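PDB 5E09: cellulase from Bacillus sp. BG-CS10, which probably cleaves internal beta-1,4-glucosidic bonds of cellulose as a salt-adapted family 5 glycoside hydrolase carrying a family 46 carbohydrate-binding module. Local coordinates for residues H329-A334 and G338-A343. Residues are numbered along the deposited sequence; the frame is centred on the assembly and turned at random.
Sequences HNMLKA and GRSATA
Ser340 lies against Met331 and Ala334, which are three residues apart on helix 326-337. Met331 is a selenomethionine. Its CG stands anti to the backbone N (chi1 -179°), and the chain then bends at chi2 and chi3. This carries the selenium to Ser340, with SE of Met331 3.7 Å from both CB and OG of Ser340. The terminal CE of Met331 reaches further along residues 338-343. It meets CG2 of Thr342 at 4.1 Å, and the two side chains cross at about a right angle. CB of Ala334 touches Ser340 from the next helical turn, 3.6 Å from OG. That hydroxyl is not left without a polar partner, since it is hydrogen-bonded to the backbone N of Ala423.

The chain leaves the helix at Gly338, where phi turns positive. Gly338 N still donates to Ala334 O, at 3.1 Å, which carries the helical i to i+4 pattern to the first residue past the helix. Beyond it, residues 338-343 run from the last helix of the catalytic barrel domain to strand 342-343 of the X2-type module. OE2 of Glu294, on helix 286-302, accepts a hydrogen bond from Ser340 N and forms a salt bridge with NE of Arg339. Trp425 of strand 425-432 also packs on Met331 and Thr342.

Met331, Ser340 and Thr342 are buried, and their side chains meet by van der Waals contact. The polar fixing of Ser340 comes from outside the two segments, from Ala423 and Glu294.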
ATOM      1  N   HIS A 329      -2.680 -11.380   3.885  1.00 35.59           N
ATOM      2  CA  HIS A 329      -4.064 -11.462   3.446  1.00 47.41           C
ATOM      3  C   HIS A 329      -4.992 -11.998   4.529  1.00 49.45           C
ATOM      4  O   HIS A 329      -6.157 -11.609   4.592  1.00 47.06           O
ATOM      5  CB  HIS A 329      -4.217 -12.328   2.205  1.00 49.02           C
ATOM      6  CG  HIS A 329      -5.631 -12.399   1.723  1.00 61.81           C
ATOM      7  ND1 HIS A 329      -6.438 -13.493   1.940  1.00 68.41           N
ATOM      8  CD2 HIS A 329      -6.399 -11.478   1.091  1.00 58.53           C
ATOM      9  CE1 HIS A 329      -7.637 -13.259   1.430  1.00 73.31           C
ATOM     10  NE2 HIS A 329      -7.637 -12.045   0.911  1.00 69.77           N
ATOM     11  N   ASN A 330      -4.490 -12.901   5.366  1.00 38.38           N
ATOM     12  CA  ASN A 330      -5.284 -13.371   6.491  1.00 46.27           C
ATOM     13  C   ASN A 330      -5.613 -12.209   7.416  1.00 39.66           C
ATOM     14  O   ASN A 330      -6.721 -12.126   7.944  1.00 45.56           O
ATOM     15  CB  ASN A 330      -4.561 -14.478   7.266  1.00 37.96           C
ATOM     16  CG  ASN A 330      -4.609 -15.819   6.551  1.00 48.76           C
ATOM     17  OD1 ASN A 330      -5.178 -15.943   5.464  1.00 51.32           O
ATOM     18  ND2 ASN A 330      -3.999 -16.828   7.158  1.00 45.56           N
HETATM   19  N   MSE A 331      -4.652 -11.308   7.608  1.00 41.49           N
HETATM   20  CA  MSE A 331      -4.902 -10.141   8.451  1.00 37.04           C
HETATM   21  C   MSE A 331      -5.957  -9.221   7.824  1.00 41.59           C
HETATM   22  O   MSE A 331      -6.830  -8.699   8.530  1.00 33.63           O
HETATM   23  CB  MSE A 331      -3.606  -9.367   8.714  1.00 39.86           C
HETATM   24  CG  MSE A 331      -3.800  -8.149   9.613  1.00 58.35           C
HETATM   25 SE   MSE A 331      -4.679  -8.580  11.318  0.73 50.72          SE
HETATM   26  CE  MSE A 331      -3.104  -8.587  12.470  1.00 47.69           C
ATOM     27  N   LEU A 332      -5.884  -9.027   6.507  1.00 42.52           N
ATOM     28  CA  LEU A 332      -6.911  -8.238   5.817  1.00 44.64           C
ATOM     29  C   LEU A 332      -8.301  -8.867   5.979  1.00 45.40           C
ATOM     30  O   LEU A 332      -9.269  -8.200   6.369  1.00 40.19           O
ATOM     31  CB  LEU A 332      -6.585  -8.100   4.326  1.00 38.68           C
ATOM     32  CG  LEU A 332      -5.256  -7.478   3.898  1.00 44.95           C
ATOM     33  CD1 LEU A 332      -5.184  -7.434   2.379  1.00 40.03           C
ATOM     34  CD2 LEU A 332      -5.053  -6.082   4.500  1.00 32.47           C
ATOM     35  N   LYS A 333      -8.376 -10.159   5.669  1.00 45.13           N
ATOM     36  CA  LYS A 333      -9.610 -10.936   5.721  1.00 42.24           C
ATOM     37  C   LYS A 333     -10.236 -10.869   7.103  1.00 43.79           C
ATOM     38  O   LYS A 333     -11.438 -10.631   7.242  1.00 46.93           O
ATOM     39  CB  LYS A 333      -9.324 -12.388   5.336  1.00 47.21           C
ATOM     40  CG  LYS A 333     -10.544 -13.206   4.956  1.00 53.15           C
ATOM     41  CD  LYS A 333     -10.112 -14.550   4.379  1.00 63.41           C
ATOM     42  CE  LYS A 333     -11.243 -15.237   3.632  1.00 84.51           C
ATOM     43  NZ  LYS A 333     -10.729 -16.289   2.704  1.00 80.56           N
ATOM     44  N   ALA A 334      -9.408 -11.071   8.123  1.00 37.54           N
ATOM     45  CA  ALA A 334      -9.858 -10.957   9.506  1.00 40.25           C
ATOM     46  C   ALA A 334     -10.381  -9.552   9.790  1.00 42.09           C
ATOM     47  O   ALA A 334     -11.417  -9.379  10.439  1.00 47.11           O
ATOM     48  CB  ALA A 334      -8.726 -11.308  10.467  1.00 32.98           C
ATOM     49  N   GLY A 338     -13.667  -7.780  11.878  1.00 38.54           N
ATOM     50  CA  GLY A 338     -13.444  -7.217  13.195  1.00 31.83           C
ATOM     51  C   GLY A 338     -11.981  -7.169  13.563  1.00 37.34           C
ATOM     52  O   GLY A 338     -11.117  -7.587  12.795  1.00 41.26           O
ATOM     53  N   ARG A 339     -11.705  -6.660  14.755  1.00 40.06           N
ATOM     54  CA  ARG A 339     -10.332  -6.423  15.186  1.00 46.20           C
ATOM     55  C   ARG A 339      -9.581  -7.705  15.541  1.00 44.00           C
ATOM     56  O   ARG A 339     -10.164  -8.652  16.070  1.00 53.75           O
ATOM     57  CB  ARG A 339     -10.320  -5.466  16.383  1.00 34.97           C
ATOM     58  CG  ARG A 339     -10.935  -4.108  16.076  1.00 43.72           C
ATOM     59  CD  ARG A 339     -10.266  -2.997  16.872  1.00 45.44           C
ATOM     60  NE  ARG A 339      -8.857  -2.839  16.515  1.00 37.94           N
ATOM     61  CZ  ARG A 339      -8.044  -1.949  17.074  1.00 52.82           C
ATOM     62  NH1 ARG A 339      -8.502  -1.135  18.019  1.00 38.98           N
ATOM     63  NH2 ARG A 339      -6.775  -1.871  16.691  1.00 49.70           N
ATOM     64  N   SER A 340      -8.285  -7.722  15.232  1.00 42.61           N
ATOM     65  CA  SER A 340      -7.386  -8.797  15.639  1.00 42.04           C
ATOM     66  C   SER A 340      -6.454  -8.303  16.726  1.00 44.88           C
ATOM     67  O   SER A 340      -6.063  -7.134  16.733  1.00 50.09           O
ATOM     68  CB  SER A 340      -6.562  -9.317  14.458  1.00 35.35           C
ATOM     69  OG  SER A 340      -7.386  -9.919  13.484  1.00 39.68           O
ATOM     70  N   ALA A 341      -6.095  -9.190  17.646  1.00 52.02           N
ATOM     71  CA  ALA A 341      -5.066  -8.869  18.616  1.00 45.31           C
ATOM     72  C   ALA A 341      -3.725  -8.810  17.899  1.00 52.61           C
ATOM     73  O   ALA A 341      -3.505  -9.499  16.896  1.00 38.25           O
ATOM     74  CB  ALA A 341      -5.034  -9.890  19.740  1.00 42.09           C
ATOM     75  N   THR A 342      -2.837  -7.962  18.398  1.00 33.39           N
ATOM     76  CA  THR A 342      -1.493  -7.881  17.860  1.00 43.97           C
ATOM     77  C   THR A 342      -0.536  -7.924  19.041  1.00 39.30           C
ATOM     78  O   THR A 342      -0.957  -8.171  20.171  1.00 39.99           O
ATOM     79  CB  THR A 342      -1.278  -6.600  17.017  1.00 36.11           C
ATOM     80  OG1 THR A 342      -1.443  -5.441  17.844  1.00 45.38           O
ATOM     81  CG2 THR A 342      -2.280  -6.527  15.873  1.00 33.19           C
ATOM     82  N   ALA A 343       0.744  -7.697  18.782  1.00 37.36           N
ATOM     83  CA  ALA A 343       1.729  -7.581  19.848  1.00 36.87           C
ATOM     84  C   ALA A 343       2.750  -6.509  19.476  1.00 43.67           C
ATOM     85  O   ALA A 343       2.780  -6.050  18.336  1.00 38.86           O
ATOM     86  CB  ALA A 343       2.409  -8.915  20.102  1.00 37.15           C
TER